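Local structure of epimerase (Methylomonas sp. DH-1, 7CJ7) at residues A13-G18 / I243-F248; Y39-L44 / H67-L72; L45-I50 / R94-V99; E107-I112 / L207-I212. The protein catalyses the manganese-dependent epimerization of ketoses at C3, most actively interconverting L-ribulose and L-xylulose, and works as a homodimer. One frame throughout, in Å; residues are numbered along the deposited sequence.

Contact 1. Residues A13-G18 / I243-F248. With MN (manganese (II) ion), chain D; SOL (L-sorbose), chain C.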
# COMPACT_ATOMS: atom_id res chain seq x y z
N ALA A 13 -12.92 6.79 -15.13
CA ALA A 13 -14.37 6.49 -15.17
C ALA A 13 -14.93 6.30 -13.76
O ALA A 13 -16.09 6.70 -13.52
CB ALA A 13 -14.61 5.28 -16.04
N LEU A 14 -14.14 5.72 -12.84
CA LEU A 14 -14.61 5.31 -11.48
C LEU A 14 -14.86 6.54 -10.60
O LEU A 14 -15.32 6.36 -9.45
CB LEU A 14 -13.58 4.39 -10.84
CG LEU A 14 -13.93 2.91 -10.85
CD1 LEU A 14 -15.02 2.61 -9.84
CD2 LEU A 14 -14.34 2.46 -12.25
N VAL A 15 -14.54 7.73 -11.09
CA VAL A 15 -14.92 8.99 -10.40
C VAL A 15 -16.44 9.13 -10.49
O VAL A 15 -17.02 9.71 -9.56
CB VAL A 15 -14.17 10.20 -10.98
CG1 VAL A 15 -14.80 11.51 -10.54
CG2 VAL A 15 -12.70 10.16 -10.58
N TRP A 16 -17.06 8.54 -11.53
CA TRP A 16 -18.49 8.76 -11.86
C TRP A 16 -19.30 7.47 -11.84
O TRP A 16 -20.45 7.53 -11.39
CB TRP A 16 -18.64 9.48 -13.20
CG TRP A 16 -18.14 10.89 -13.19
CD1 TRP A 16 -18.80 12.01 -12.76
CD2 TRP A 16 -16.87 11.35 -13.70
NE1 TRP A 16 -18.02 13.12 -12.96
CE2 TRP A 16 -16.84 12.75 -13.54
CE3 TRP A 16 -15.78 10.71 -14.30
CZ2 TRP A 16 -15.74 13.51 -13.92
CZ3 TRP A 16 -14.69 11.47 -14.67
CH2 TRP A 16 -14.68 12.85 -14.49
N SER A 17 -18.77 6.37 -12.39
CA SER A 17 -19.54 5.13 -12.66
C SER A 17 -18.73 3.88 -12.31
O SER A 17 -17.56 3.82 -12.70
CB SER A 17 -19.99 5.06 -14.10
OG SER A 17 -20.88 6.12 -14.39
N GLY A 18 -19.35 2.91 -11.64
CA GLY A 18 -18.73 1.62 -11.29
C GLY A 18 -18.88 0.59 -12.40
O GLY A 18 -18.20 -0.45 -12.33
N ILE A 243 -2.65 13.50 -18.43
CA ILE A 243 -2.68 13.55 -16.94
C ILE A 243 -4.11 13.23 -16.52
O ILE A 243 -5.00 14.05 -16.83
CB ILE A 243 -2.23 14.94 -16.44
CG1 ILE A 243 -0.83 15.29 -16.95
CG2 ILE A 243 -2.33 15.00 -14.92
CD1 ILE A 243 -0.37 16.69 -16.59
N THR A 244 -4.33 12.08 -15.89
CA THR A 244 -5.67 11.62 -15.44
C THR A 244 -5.79 11.76 -13.93
O THR A 244 -4.91 11.25 -13.20
CB THR A 244 -5.93 10.14 -15.76
OG1 THR A 244 -5.70 9.87 -17.14
CG2 THR A 244 -7.34 9.72 -15.42
N PHE A 245 -6.85 12.42 -13.47
CA PHE A 245 -7.25 12.38 -12.05
C PHE A 245 -7.88 11.02 -11.78
O PHE A 245 -8.82 10.60 -12.49
CB PHE A 245 -8.21 13.52 -11.72
CG PHE A 245 -8.86 13.37 -10.36
CD1 PHE A 245 -8.09 13.22 -9.22
CD2 PHE A 245 -10.23 13.34 -10.23
CE1 PHE A 245 -8.68 13.05 -7.98
CE2 PHE A 245 -10.83 13.19 -8.99
CZ PHE A 245 -10.05 13.05 -7.87
N GLU A 246 -7.37 10.35 -10.75
CA GLU A 246 -7.82 9.01 -10.34
C GLU A 246 -8.19 9.05 -8.86
O GLU A 246 -7.40 9.58 -8.04
CB GLU A 246 -6.74 7.98 -10.63
CG GLU A 246 -7.17 6.57 -10.33
CD GLU A 246 -6.27 5.53 -10.97
OE1 GLU A 246 -6.76 4.72 -11.79
OE2 GLU A 246 -5.07 5.56 -10.66
N SER A 247 -9.35 8.51 -8.51
CA SER A 247 -9.88 8.56 -7.13
C SER A 247 -10.88 7.43 -6.93
O SER A 247 -11.69 7.17 -7.84
CB SER A 247 -10.50 9.90 -6.85
OG SER A 247 -10.92 10.00 -5.51
N PHE A 248 -10.86 6.80 -5.77
CA PHE A 248 -11.78 5.69 -5.45
C PHE A 248 -12.42 5.94 -4.09
O PHE A 248 -11.71 6.30 -3.12
CB PHE A 248 -11.04 4.35 -5.50
CG PHE A 248 -10.40 4.05 -6.83
CD1 PHE A 248 -11.13 3.52 -7.87
CD2 PHE A 248 -9.05 4.32 -7.03
CE1 PHE A 248 -10.53 3.27 -9.10
CE2 PHE A 248 -8.46 4.07 -8.25
CZ PHE A 248 -9.20 3.54 -9.28
MN MN D . -3.34 4.70 -11.53
C1 SOL C . -4.46 0.89 -9.78
O1 SOL C . -4.07 1.09 -8.45
C2 SOL C . -4.31 2.13 -10.60
O2 SOL C . -3.55 3.02 -10.25
C3 SOL C . -5.15 2.27 -11.86
O3 SOL C . -4.60 3.23 -12.73
C4 SOL C . -5.32 0.94 -12.58
O4 SOL C . -4.04 0.45 -12.98
C5 SOL C . -6.22 1.01 -13.81
O5 SOL C . -6.16 -0.23 -14.51
C6 SOL C . -7.66 1.33 -13.50
O6 SOL C . -8.43 1.43 -14.70
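Val15 and Leu14, on a short 3-10 turn after strand 8-12, pack against Phe245 and Phe248 where the first and last strands of the TIM barrel lie side by side. Along 243-248, Thr244 OG1 is hydrogen-bonded to Tyr39, Glu41 and Tyr209 inside the barrel. Phe245 then lies on the outer side, its CG anti to the backbone N (chi1 169°), which carries the ring out toward the turn, where CE2 meets Val15 CG2 at 3.9 Å. The two side chains cross at nearly a right angle, and Ala278 of helix 271-285 also touches this ring. Glu246 points the other way, into the active site. Its extended chain brings OE2 to the manganese at 2.1 Å, beside Glu152, Asp185 and His211, while OE1 lies 2.8 Å from O3 of L-sorbose; it is probably one of the two residues that pass the proton, with Glu152. The metal is also held by sorbose O2 and O3. Ser247 swings outward again: its CB lies 4.3 Å from Val15 CG2, and its OG is hydrogen-bonded to the backbone O of Arg217. Phe248, whose ring also meets Leu261 and Val263, closes the contact on the pocket side, with CE1 3.7 Å from Leu14 CB and 3.8 Å from Leu14 CG.

Contact 2. Residues Y39-L44 / H67-L72. With SOL (L-sorbose), chain C.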
# COMPACT_ATOMS: atom_id res chain seq x y z
N TYR A 39 -10.56 14.42 -21.78
CA TYR A 39 -10.84 13.00 -22.08
C TYR A 39 -11.34 12.29 -20.83
O TYR A 39 -11.18 12.79 -19.70
CB TYR A 39 -9.60 12.30 -22.67
CG TYR A 39 -8.45 12.11 -21.71
CD1 TYR A 39 -8.35 10.98 -20.94
CD2 TYR A 39 -7.48 13.08 -21.56
CE1 TYR A 39 -7.29 10.79 -20.06
CE2 TYR A 39 -6.42 12.91 -20.68
CZ TYR A 39 -6.34 11.78 -19.91
OH TYR A 39 -5.30 11.62 -19.02
N ILE A 40 -11.96 11.14 -21.05
CA ILE A 40 -12.29 10.16 -19.98
C ILE A 40 -11.38 8.95 -20.17
O ILE A 40 -11.13 8.56 -21.32
CB ILE A 40 -13.78 9.79 -20.01
CG1 ILE A 40 -14.10 8.81 -18.89
CG2 ILE A 40 -14.16 9.24 -21.38
CD1 ILE A 40 -15.47 8.95 -18.33
N GLU A 41 -10.89 8.39 -19.07
CA GLU A 41 -10.11 7.15 -19.08
C GLU A 41 -11.06 6.01 -18.75
O GLU A 41 -11.54 5.95 -17.62
CB GLU A 41 -8.93 7.23 -18.12
CG GLU A 41 -7.99 6.05 -18.24
CD GLU A 41 -6.84 6.16 -17.27
OE1 GLU A 41 -6.06 7.12 -17.41
OE2 GLU A 41 -6.77 5.31 -16.36
N ILE A 42 -11.35 5.18 -19.74
CA ILE A 42 -12.29 4.04 -19.57
C ILE A 42 -11.52 2.84 -19.01
O ILE A 42 -10.48 2.51 -19.58
CB ILE A 42 -12.98 3.73 -20.91
CG1 ILE A 42 -13.74 4.95 -21.43
CG2 ILE A 42 -13.88 2.51 -20.75
CD1 ILE A 42 -14.28 4.80 -22.83
N ALA A 43 -12.02 2.24 -17.94
CA ALA A 43 -11.48 1.01 -17.33
C ALA A 43 -11.98 -0.19 -18.14
O ALA A 43 -13.19 -0.40 -18.17
CB ALA A 43 -11.91 0.95 -15.88
N LEU A 44 -11.08 -0.89 -18.82
CA LEU A 44 -11.39 -2.00 -19.75
C LEU A 44 -10.93 -3.34 -19.16
O LEU A 44 -10.27 -4.11 -19.90
CB LEU A 44 -10.67 -1.76 -21.08
CG LEU A 44 -11.32 -0.76 -22.03
CD1 LEU A 44 -10.56 -0.74 -23.35
CD2 LEU A 44 -12.79 -1.08 -22.25
N HIS A 67 -9.14 7.64 -23.56
CA HIS A 67 -8.01 6.69 -23.47
C HIS A 67 -8.51 5.51 -22.63
O HIS A 67 -9.61 5.59 -22.09
CB HIS A 67 -6.75 7.36 -22.90
CG HIS A 67 -6.22 8.47 -23.74
ND1 HIS A 67 -5.88 8.29 -25.08
CD2 HIS A 67 -5.96 9.76 -23.44
CE1 HIS A 67 -5.42 9.43 -25.56
NE2 HIS A 67 -5.46 10.35 -24.57
N ALA A 68 -7.75 4.44 -22.54
CA ALA A 68 -8.20 3.24 -21.80
C ALA A 68 -7.08 2.74 -20.90
O ALA A 68 -5.93 2.80 -21.28
CB ALA A 68 -8.64 2.18 -22.78
N SER A 69 -7.46 2.25 -19.73
CA SER A 69 -6.54 1.57 -18.78
C SER A 69 -7.17 0.23 -18.42
O SER A 69 -8.40 0.09 -18.54
CB SER A 69 -6.28 2.43 -17.57
OG SER A 69 -7.47 2.62 -16.81
N LEU A 70 -6.35 -0.73 -18.02
CA LEU A 70 -6.88 -1.98 -17.44
C LEU A 70 -5.82 -2.60 -16.54
O LEU A 70 -4.69 -2.14 -16.55
CB LEU A 70 -7.31 -2.92 -18.56
CG LEU A 70 -6.20 -3.37 -19.49
CD1 LEU A 70 -5.44 -4.56 -18.91
CD2 LEU A 70 -6.74 -3.71 -20.87
N GLY A 71 -6.25 -3.56 -15.74
CA GLY A 71 -5.39 -4.54 -15.08
C GLY A 71 -5.77 -5.92 -15.54
O GLY A 71 -6.96 -6.16 -15.77
N LEU A 72 -4.80 -6.81 -15.70
CA LEU A 72 -5.13 -8.23 -15.97
C LEU A 72 -5.57 -8.89 -14.66
O LEU A 72 -5.50 -8.25 -13.61
CB LEU A 72 -3.90 -8.90 -16.59
CG LEU A 72 -3.40 -8.24 -17.88
CD1 LEU A 72 -2.08 -8.84 -18.30
CD2 LEU A 72 -4.43 -8.38 -19.00
C1 SOL C . -4.46 0.89 -9.78
O1 SOL C . -4.07 1.09 -8.45
C2 SOL C . -4.31 2.13 -10.60
O2 SOL C . -3.55 3.02 -10.25
C3 SOL C . -5.15 2.27 -11.86
O3 SOL C . -4.60 3.23 -12.73
C4 SOL C . -5.32 0.94 -12.58
O4 SOL C . -4.04 0.45 -12.98
C5 SOL C . -6.22 1.01 -13.81
O5 SOL C . -6.16 -0.23 -14.51
C6 SOL C . -7.66 1.33 -13.50
O6 SOL C . -8.43 1.43 -14.70
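Glu41 and Ser69 form the polar centre of this parallel strand pair: Ser69 OG donates to Glu41 OE2 at 2.8 Å, meeting the carboxylate on its anti side and 29° out of its plane. The same hydroxyl accepts from O6 of L-sorbose at 2.6 Å, so the serine is held between substrate and glutamate. Glu41 reaches it because CG stands anti to the backbone N (chi1 -172°) and the chain runs on extended; its other oxygen, OE1, is hydrogen-bonded to Tyr209, Thr244 and His211, the last a manganese ligand. A leucine in place of Glu41 would probably leave the Ser69 hydroxyl and the His211 NE2 without their acceptor, and both groups less firmly oriented toward substrate and metal. Four backbone bonds zip the strands together, from His67 N to Ile40 O (3.1 Å), through Ile42 N to His67 O and Ser69 N to Ile42 O, to Leu44 N on Ser69 O (2.9 Å). At the start of the pair the rings of Tyr39 and His67 make a T-shaped stack, with His67 CD2 over the centre of the tyrosine face and the planes at 66°. On the opposite side of the sheet from Glu41 and Ser69, Leu44 CD1 rests on Ala68 CB at 3.5 Å. The pair belongs to a beta-alpha-beta unit of the TIM barrel, linked through helix 52-61; strands 8-12 and 107-112 flank it, and helix 83-102 covers Leu44, Ala68 and Leu70 from outside.

Contact 3. Residues L45-I50 / R94-V99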
# COMPACT_ATOMS: atom_id res chain seq x y z
N LEU A 45 -11.27 -3.62 -17.91
CA LEU A 45 -10.92 -4.91 -17.27
C LEU A 45 -11.60 -6.06 -18.04
O LEU A 45 -10.97 -7.15 -18.15
CB LEU A 45 -11.33 -4.86 -15.80
CG LEU A 45 -10.25 -4.34 -14.86
CD1 LEU A 45 -9.99 -2.85 -15.08
CD2 LEU A 45 -10.63 -4.60 -13.41
N ASP A 46 -12.80 -5.84 -18.58
CA ASP A 46 -13.48 -6.80 -19.49
C ASP A 46 -13.84 -6.07 -20.78
O ASP A 46 -14.93 -5.53 -20.92
CB ASP A 46 -14.71 -7.43 -18.86
CG ASP A 46 -15.40 -8.45 -19.75
OD1 ASP A 46 -15.06 -8.54 -20.96
OD2 ASP A 46 -16.28 -9.15 -19.24
N PRO A 47 -12.93 -6.04 -21.78
CA PRO A 47 -13.16 -5.22 -22.97
C PRO A 47 -14.27 -5.76 -23.88
O PRO A 47 -14.62 -5.07 -24.81
CB PRO A 47 -11.79 -5.22 -23.68
CG PRO A 47 -11.11 -6.48 -23.20
CD PRO A 47 -11.65 -6.77 -21.81
N TRP A 48 -14.82 -6.95 -23.60
CA TRP A 48 -15.96 -7.52 -24.37
C TRP A 48 -17.29 -6.96 -23.86
O TRP A 48 -18.30 -7.16 -24.55
CB TRP A 48 -15.95 -9.06 -24.32
CG TRP A 48 -14.83 -9.67 -25.10
CD1 TRP A 48 -14.80 -9.95 -26.43
CD2 TRP A 48 -13.55 -10.08 -24.58
NE1 TRP A 48 -13.60 -10.50 -26.78
CE2 TRP A 48 -12.81 -10.60 -25.66
CE3 TRP A 48 -12.97 -10.07 -23.30
CZ2 TRP A 48 -11.52 -11.09 -25.51
CZ3 TRP A 48 -11.69 -10.56 -23.15
CH2 TRP A 48 -10.98 -11.06 -24.24
N GLN A 49 -17.28 -6.28 -22.71
CA GLN A 49 -18.51 -5.86 -21.98
C GLN A 49 -19.00 -4.51 -22.52
O GLN A 49 -20.16 -4.15 -22.26
CB GLN A 49 -18.22 -5.75 -20.48
CG GLN A 49 -19.43 -6.04 -19.61
CD GLN A 49 -19.94 -7.45 -19.77
OE1 GLN A 49 -20.19 -8.15 -18.79
NE2 GLN A 49 -20.09 -7.88 -21.01
N ILE A 50 -18.15 -3.79 -23.24
CA ILE A 50 -18.40 -2.37 -23.63
C ILE A 50 -19.16 -2.33 -24.96
O ILE A 50 -18.73 -3.01 -25.90
CB ILE A 50 -17.08 -1.58 -23.68
CG1 ILE A 50 -17.30 -0.16 -24.19
CG2 ILE A 50 -16.04 -2.28 -24.52
CD1 ILE A 50 -16.17 0.78 -23.86
N ARG A 94 -5.23 -7.61 -26.93
CA ARG A 94 -5.59 -7.35 -28.35
C ARG A 94 -7.00 -6.75 -28.40
O ARG A 94 -7.19 -5.74 -29.10
CB ARG A 94 -5.46 -8.64 -29.18
CG ARG A 94 -4.02 -9.04 -29.50
CD ARG A 94 -3.97 -10.02 -30.65
NE ARG A 94 -4.76 -11.21 -30.36
CZ ARG A 94 -4.30 -12.29 -29.75
NH1 ARG A 94 -3.02 -12.35 -29.40
NH2 ARG A 94 -5.09 -13.32 -29.50
N LYS A 95 -7.95 -7.32 -27.66
CA LYS A 95 -9.35 -6.83 -27.66
C LYS A 95 -9.40 -5.40 -27.11
O LYS A 95 -10.12 -4.57 -27.69
CB LYS A 95 -10.25 -7.76 -26.84
CG LYS A 95 -11.73 -7.39 -26.86
CD LYS A 95 -12.36 -7.50 -28.24
CE LYS A 95 -13.78 -6.99 -28.27
NZ LYS A 95 -14.34 -7.01 -29.64
N ALA A 96 -8.64 -5.12 -26.04
CA ALA A 96 -8.58 -3.78 -25.41
C ALA A 96 -8.02 -2.79 -26.43
O ALA A 96 -8.59 -1.69 -26.58
CB ALA A 96 -7.77 -3.81 -24.14
N THR A 97 -6.97 -3.18 -27.15
CA THR A 97 -6.36 -2.35 -28.22
C THR A 97 -7.42 -2.05 -29.28
O THR A 97 -7.53 -0.90 -29.71
CB THR A 97 -5.12 -3.03 -28.80
OG1 THR A 97 -4.18 -3.25 -27.74
CG2 THR A 97 -4.48 -2.21 -29.89
N ASP A 98 -8.17 -3.07 -29.69
CA ASP A 98 -9.21 -2.95 -30.75
C ASP A 98 -10.28 -1.96 -30.31
O ASP A 98 -10.72 -1.13 -31.13
CB ASP A 98 -9.84 -4.31 -31.07
CG ASP A 98 -8.92 -5.31 -31.76
OD1 ASP A 98 -7.82 -4.91 -32.22
OD2 ASP A 98 -9.32 -6.47 -31.88
N VAL A 99 -10.71 -2.05 -29.05
CA VAL A 99 -11.77 -1.16 -28.50
C VAL A 99 -11.23 0.27 -28.51
O VAL A 99 -11.94 1.17 -28.95
CB VAL A 99 -12.20 -1.59 -27.09
CG1 VAL A 99 -13.03 -0.51 -26.41
CG2 VAL A 99 -12.96 -2.90 -27.14
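Lys95 lays its aliphatic chain over one face of the Trp48 indole, while Pro47 and Ile50 pack on Ala96 and Val99 of the helix. The contact joins the loop between strand 39-43 and helix 52-61 to helix 83-102, on the outer layer of the TIM barrel. Pro47 is the main bump. Its CG sits against Lys95 CG at 3.8 Å and its CB against Ala96 CA at 3.9 Å, so the ring nestles into the shallow hollow that the small alanine makes between Lys95 and Val99. On the far flank of that hollow Val99 CG2 comes to 3.6 Å from the backbone O of Pro47, and Val99 CG1 meets Ile50 CG2 tip to tip at 4.0 Å. The lysine starts with CG anti to the backbone N (chi1 -176°), then bends at chi2 (65°), a kink that lets CG, CD and CE follow the indole. CG makes a CH-pi contact 3.7 Å from the centroid of the five-membered ring, 18° off its normal, and CE continues to Trp48 CD1. Pro47 CG lies on the same ring face, so proline and lysine share it. The loop keeps its shape by a type I turn from Asp46 to Gln49 and an Asx turn, in which Asp46 OD1 accepts from Trp48 N at 3.1 Å. Chemically the contact is all van der Waals and CH-pi; it therefore rests on shape fit, with the methylenes of Lys95 rather than its charge meeting the indole.

Contact 4. Residues E107-I112 / L207-I212. With MN (manganese (II) ion), chain D; SOL (L-sorbose), chain C.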
# COMPACT_ATOMS: atom_id res chain seq x y z
N GLU A 107 -3.88 5.83 -26.40
CA GLU A 107 -3.11 5.39 -25.20
C GLU A 107 -3.82 4.23 -24.50
O GLU A 107 -4.98 4.41 -24.08
CB GLU A 107 -2.93 6.55 -24.23
CG GLU A 107 -2.24 7.76 -24.84
CD GLU A 107 -0.77 7.57 -25.17
OE1 GLU A 107 -0.15 6.61 -24.62
OE2 GLU A 107 -0.23 8.38 -25.96
N LEU A 108 -3.15 3.08 -24.42
CA LEU A 108 -3.57 1.95 -23.57
C LEU A 108 -2.60 1.90 -22.39
O LEU A 108 -1.40 1.71 -22.63
CB LEU A 108 -3.54 0.64 -24.35
CG LEU A 108 -3.90 -0.58 -23.51
CD1 LEU A 108 -5.36 -0.50 -23.10
CD2 LEU A 108 -3.64 -1.88 -24.26
N CYS A 109 -3.08 2.14 -21.18
CA CYS A 109 -2.20 2.31 -20.00
C CYS A 109 -2.70 1.46 -18.83
O CYS A 109 -3.65 0.68 -19.00
CB CYS A 109 -2.08 3.79 -19.65
SG CYS A 109 -3.60 4.51 -18.96
N GLY A 110 -2.01 1.55 -17.70
CA GLY A 110 -2.36 0.77 -16.50
C GLY A 110 -1.50 -0.47 -16.35
O GLY A 110 -0.38 -0.54 -16.90
N VAL A 111 -2.00 -1.42 -15.57
CA VAL A 111 -1.25 -2.65 -15.20
C VAL A 111 -1.52 -3.69 -16.29
O VAL A 111 -2.29 -4.64 -16.05
CB VAL A 111 -1.61 -3.10 -13.78
CG1 VAL A 111 -0.82 -4.33 -13.37
CG2 VAL A 111 -1.36 -1.96 -12.79
N ILE A 112 -0.90 -3.49 -17.45
CA ILE A 112 -1.16 -4.30 -18.67
C ILE A 112 -0.12 -5.42 -18.77
O ILE A 112 -0.24 -6.22 -19.69
CB ILE A 112 -1.15 -3.40 -19.92
CG1 ILE A 112 0.12 -2.55 -20.02
CG2 ILE A 112 -2.40 -2.54 -19.97
CD1 ILE A 112 0.22 -1.77 -21.31
N LEU A 207 8.54 8.90 -20.22
CA LEU A 207 7.29 9.07 -19.43
C LEU A 207 6.17 9.42 -20.41
O LEU A 207 6.21 10.51 -21.02
CB LEU A 207 7.45 10.16 -18.36
CG LEU A 207 6.22 10.37 -17.48
CD1 LEU A 207 5.86 9.10 -16.72
CD2 LEU A 207 6.42 11.52 -16.50
N GLY A 208 5.22 8.51 -20.57
CA GLY A 208 4.17 8.65 -21.59
C GLY A 208 2.79 8.89 -21.00
O GLY A 208 1.87 9.19 -21.79
N TYR A 209 2.61 8.75 -19.69
CA TYR A 209 1.27 8.83 -19.06
C TYR A 209 1.42 9.09 -17.56
O TYR A 209 2.35 8.57 -16.93
CB TYR A 209 0.47 7.55 -19.33
CG TYR A 209 -1.02 7.70 -19.44
CD1 TYR A 209 -1.82 7.83 -18.31
CD2 TYR A 209 -1.66 7.69 -20.67
CE1 TYR A 209 -3.20 7.97 -18.41
CE2 TYR A 209 -3.03 7.83 -20.78
CZ TYR A 209 -3.81 7.96 -19.65
OH TYR A 209 -5.18 8.08 -19.76
N VAL A 210 0.49 9.86 -17.00
CA VAL A 210 0.51 10.29 -15.58
C VAL A 210 -0.88 10.13 -14.97
O VAL A 210 -1.87 10.57 -15.59
CB VAL A 210 1.02 11.73 -15.44
CG1 VAL A 210 0.73 12.27 -14.05
CG2 VAL A 210 2.49 11.84 -15.79
N HIS A 211 -0.93 9.49 -13.81
CA HIS A 211 -2.09 9.51 -12.88
C HIS A 211 -1.77 10.41 -11.70
O HIS A 211 -0.69 10.27 -11.07
CB HIS A 211 -2.47 8.12 -12.41
CG HIS A 211 -3.23 7.36 -13.44
ND1 HIS A 211 -3.65 6.06 -13.22
CD2 HIS A 211 -3.65 7.69 -14.68
CE1 HIS A 211 -4.34 5.65 -14.26
NE2 HIS A 211 -4.33 6.62 -15.19
N ILE A 212 -2.75 11.27 -11.38
CA ILE A 212 -2.74 12.15 -10.19
C ILE A 212 -3.73 11.53 -9.20
O ILE A 212 -4.94 11.55 -9.48
CB ILE A 212 -3.11 13.60 -10.56
CG1 ILE A 212 -2.19 14.17 -11.63
CG2 ILE A 212 -3.16 14.47 -9.31
CD1 ILE A 212 -0.72 14.12 -11.27
MN MN D . -3.34 4.70 -11.53
C1 SOL C . -4.46 0.89 -9.78
O1 SOL C . -4.07 1.09 -8.45
C2 SOL C . -4.31 2.13 -10.60
O2 SOL C . -3.55 3.02 -10.25
C3 SOL C . -5.15 2.27 -11.86
O3 SOL C . -4.60 3.23 -12.73
C4 SOL C . -5.32 0.94 -12.58
O4 SOL C . -4.04 0.45 -12.98
C5 SOL C . -6.22 1.01 -13.81
O5 SOL C . -6.16 -0.23 -14.51
C6 SOL C . -7.66 1.33 -13.50
O6 SOL C . -8.43 1.43 -14.70
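Cys109 and Tyr209 are the closest backbone approach of two strands that share no backbone bonds: the axes of 107-109 and 207-212 stay 8.7 Å apart and are turned by 63°. After Cys109 the segment 107-112 turns a corner at Gly110 and Val111, the latter centring an inverse gamma turn. At Gly110, whose phi is positive, a side chain would run into the preceding carbonyl O and crowd O5 of L-sorbose. The strands face each other across the interior of the TIM barrel, so side chains alone bridge them. Cys109 SG stands over one face of the Tyr209 ring, 3.6 Å from its centroid and 15° off the normal, a sulfur-aromatic contact; chi1 of 70° sets the sulfur between the backbone N and the carbonyl carbon. Glu107 CB meets the edge of the same ring at CE2 (3.7 Å), its carboxylate going to Lys5 and Asn148. A valine in place of Tyr209 would probably leave the Cys109 sulfur without its aromatic face and take one hydroxyl partner from Glu41 and Thr244. His211, further along the same strand, binds manganese through ND1 at 2.2 Å, and its ring packs edge-to-face with that of His183.

Contacts 1, 2 and 4 are buried and draw on the same closed sheet, whereas contact 3 lies on the outer layer, partly exposed and without metal or sugar. Contact 2 is the one with backbone pairing; contact 1 packs a loop on a strand end, and contact 4 spans the barrel interior. A polar cluster ties the three together: Thr244 of contact 1 and Tyr209 and His211 of contact 4 all bond to Glu41 of contact 2. Contacts 1 and 4 each give the manganese a ligand, and contact 2 grips the sugar through Ser69. Contact 3 meets contact 2 through Ala96 on Leu70, and contact 4 through Ala96 and Thr97 on Leu108, by packing alone.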